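Local coordinates for hypothetical protein, similar to alpha-acetolactate decarboxylase (Staphylococcus aureus subsp. aureus, PDB 1XV2), which probably decarboxylates alpha-acetolactate to acetoin, as a zinc-binding relative of the bacterial acetolactate decarboxylases, at residues V49-G54 and P75-T80. Residues are numbered along the deposited sequence; the frame is centred on the assembly and turned at random.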
loop_
_atom_site.group_PDB
_atom_site.type_symbol
_atom_site.label_atom_id
_atom_site.label_comp_id
_atom_site.label_asym_id
_atom_site.label_seq_id
_atom_site.Cartn_x
_atom_site.Cartn_y
_atom_site.Cartn_z
ATOM N N VAL A 49 20.501 4.655 -5.296
ATOM C CA VAL A 49 20.979 3.755 -4.260
ATOM C C VAL A 49 20.681 2.317 -4.664
ATOM O O VAL A 49 19.578 2.005 -5.106
ATOM C CB VAL A 49 20.294 4.029 -2.903
ATOM C CG1 VAL A 49 20.776 3.028 -1.863
ATOM C CG2 VAL A 49 20.594 5.449 -2.449
ATOM N N ILE A 50 21.675 1.447 -4.533
ATOM C CA ILE A 50 21.490 0.037 -4.846
ATOM C C ILE A 50 21.889 -0.770 -3.615
ATOM O O ILE A 50 23.038 -0.709 -3.174
ATOM C CB ILE A 50 22.379 -0.442 -6.028
ATOM C CG1 ILE A 50 22.150 0.422 -7.268
ATOM C CG2 ILE A 50 22.062 -1.898 -6.349
ATOM C CD1 ILE A 50 22.922 1.727 -7.261
ATOM N N PHE A 51 20.936 -1.500 -3.046
ATOM C CA PHE A 51 21.222 -2.340 -1.889
ATOM C C PHE A 51 21.598 -3.701 -2.461
ATOM O O PHE A 51 20.763 -4.386 -3.050
ATOM C CB PHE A 51 19.994 -2.466 -0.987
ATOM C CG PHE A 51 19.624 -1.189 -0.277
ATOM C CD1 PHE A 51 20.520 -0.573 0.592
ATOM C CD2 PHE A 51 18.373 -0.611 -0.467
ATOM C CE1 PHE A 51 20.176 0.601 1.262
ATOM C CE2 PHE A 51 18.021 0.565 0.200
ATOM C CZ PHE A 51 18.925 1.170 1.065
ATOM N N LEU A 52 22.861 -4.080 -2.298
ATOM C CA LEU A 52 23.346 -5.346 -2.832
ATOM C C LEU A 52 24.201 -6.107 -1.826
ATOM O O LEU A 52 25.226 -5.606 -1.365
ATOM C CB LEU A 52 24.152 -5.082 -4.105
ATOM C CG LEU A 52 24.561 -6.299 -4.932
ATOM C CD1 LEU A 52 23.317 -7.039 -5.408
ATOM C CD2 LEU A 52 25.403 -5.840 -6.115
ATOM N N ASP A 53 23.774 -7.321 -1.497
ATOM C CA ASP A 53 24.492 -8.161 -0.549
ATOM C C ASP A 53 24.718 -7.445 0.784
ATOM O O ASP A 53 25.823 -7.461 1.325
ATOM C CB ASP A 53 25.846 -8.584 -1.129
ATOM C CG ASP A 53 25.715 -9.459 -2.366
ATOM O OD1 ASP A 53 24.998 -10.481 -2.311
ATOM O OD2 ASP A 53 26.343 -9.127 -3.393
ATOM N N GLY A 54 23.671 -6.809 1.301
ATOM C CA GLY A 54 23.776 -6.111 2.571
ATOM C C GLY A 54 24.583 -4.827 2.548
ATOM O O GLY A 54 24.701 -4.152 3.570
ATOM N N PRO A 75 14.637 9.580 1.105
ATOM C CA PRO A 75 13.237 10.016 1.078
ATOM C C PRO A 75 12.302 8.909 0.594
ATOM O O PRO A 75 11.094 8.956 0.835
ATOM C CB PRO A 75 13.277 11.188 0.113
ATOM C CG PRO A 75 14.239 10.694 -0.918
ATOM C CD PRO A 75 15.353 10.069 -0.088
ATOM N N TYR A 76 12.876 7.920 -0.091
ATOM C CA TYR A 76 12.127 6.787 -0.629
ATOM C C TYR A 76 13.037 5.584 -0.847
ATOM O O TYR A 76 14.067 5.687 -1.506
ATOM C CB TYR A 76 11.464 7.168 -1.957
ATOM C CG TYR A 76 10.701 6.028 -2.605
ATOM C CD1 TYR A 76 9.818 5.246 -1.863
ATOM C CD2 TYR A 76 10.854 5.741 -3.960
ATOM C CE1 TYR A 76 9.106 4.205 -2.450
ATOM C CE2 TYR A 76 10.143 4.701 -4.561
ATOM C CZ TYR A 76 9.273 3.938 -3.799
ATOM O OH TYR A 76 8.567 2.905 -4.379
ATOM N N ALA A 77 12.646 4.439 -0.302
ATOM C CA ALA A 77 13.445 3.227 -0.427
ATOM C C ALA A 77 12.604 1.956 -0.360
ATOM O O ALA A 77 11.579 1.916 0.313
ATOM C CB ALA A 77 14.499 3.193 0.674
ATOM N N SER A 78 13.055 0.924 -1.069
ATOM C CA SER A 78 12.393 -0.375 -1.082
ATOM C C SER A 78 13.484 -1.398 -0.807
ATOM O O SER A 78 14.531 -1.377 -1.460
ATOM C CB SER A 78 11.762 -0.647 -2.449
ATOM O OG SER A 78 10.793 0.337 -2.766
ATOM N N ILE A 79 13.255 -2.291 0.153
ATOM C CA ILE A 79 14.270 -3.284 0.490
ATOM C C ILE A 79 13.674 -4.600 0.986
ATOM O O ILE A 79 12.524 -4.656 1.411
ATOM C CB ILE A 79 15.229 -2.728 1.565
ATOM C CG1 ILE A 79 16.562 -3.472 1.518
ATOM C CG2 ILE A 79 14.599 -2.872 2.949
ATOM C CD1 ILE A 79 17.645 -2.843 2.386
ATOM N N THR A 80 14.469 -5.663 0.929
ATOM C CA THR A 80 14.001 -6.966 1.374
ATOM C C THR A 80 15.145 -7.901 1.735
ATOM O O THR A 80 16.284 -7.700 1.309
ATOM C CB THR A 80 13.167 -7.657 0.275
ATOM O OG1 THR A 80 12.590 -8.861 0.794
ATOM C CG2 THR A 80 14.053 -8.008 -0.919
#
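Phe51 reaches over one intervening strand to Ile79 with its ring, and the terminal methyl of the isoleucine settles on one face. CD1 of Ile79 stands 3.8 Å from the centroid of the Phe51 ring and 18° off its normal, a CH-pi contact displaced toward the rim. Ile79 CD1 lies equally near CD2 and CG of Phe51, 3.7 Å from each, toward the CB side of the ring. Ile79 extends this far because CG1 is anti to the backbone N (chi1 -157°) and the chain continues nearly straight to CD1; the two side chains cross at about a right angle. CG1 of Val49 lies over the opposite face, likewise offset toward the rim, so a methyl flanks each face. At the edge, Ala77 CB lies 4.4 Å from Phe51 CE2, and Ser78 O is 4.0 Å from Phe51 CD2.

Strands 49-52 and 77-80 run parallel, their axes 8.6 Å apart, because strand 37-42 lies between them, antiparallel to both. Helix 28-32 packs on the same side of the sheet, Ile28 and Leu32 against Phe51, Leu31 against Ala77 and Ile79. Ser78 points away, its OG hydrogen-bonded to Gln10, while Val49 O accepts a hydrogen bond from ND1 of His178, a zinc ligand; strand 49-52 is thus second shell to the metal site, consistent with orienting that histidine. The coupling is largely apolar, resting on shape and dispersion, with the carbonyl oxygen of Ser78 only brushing the ring edge.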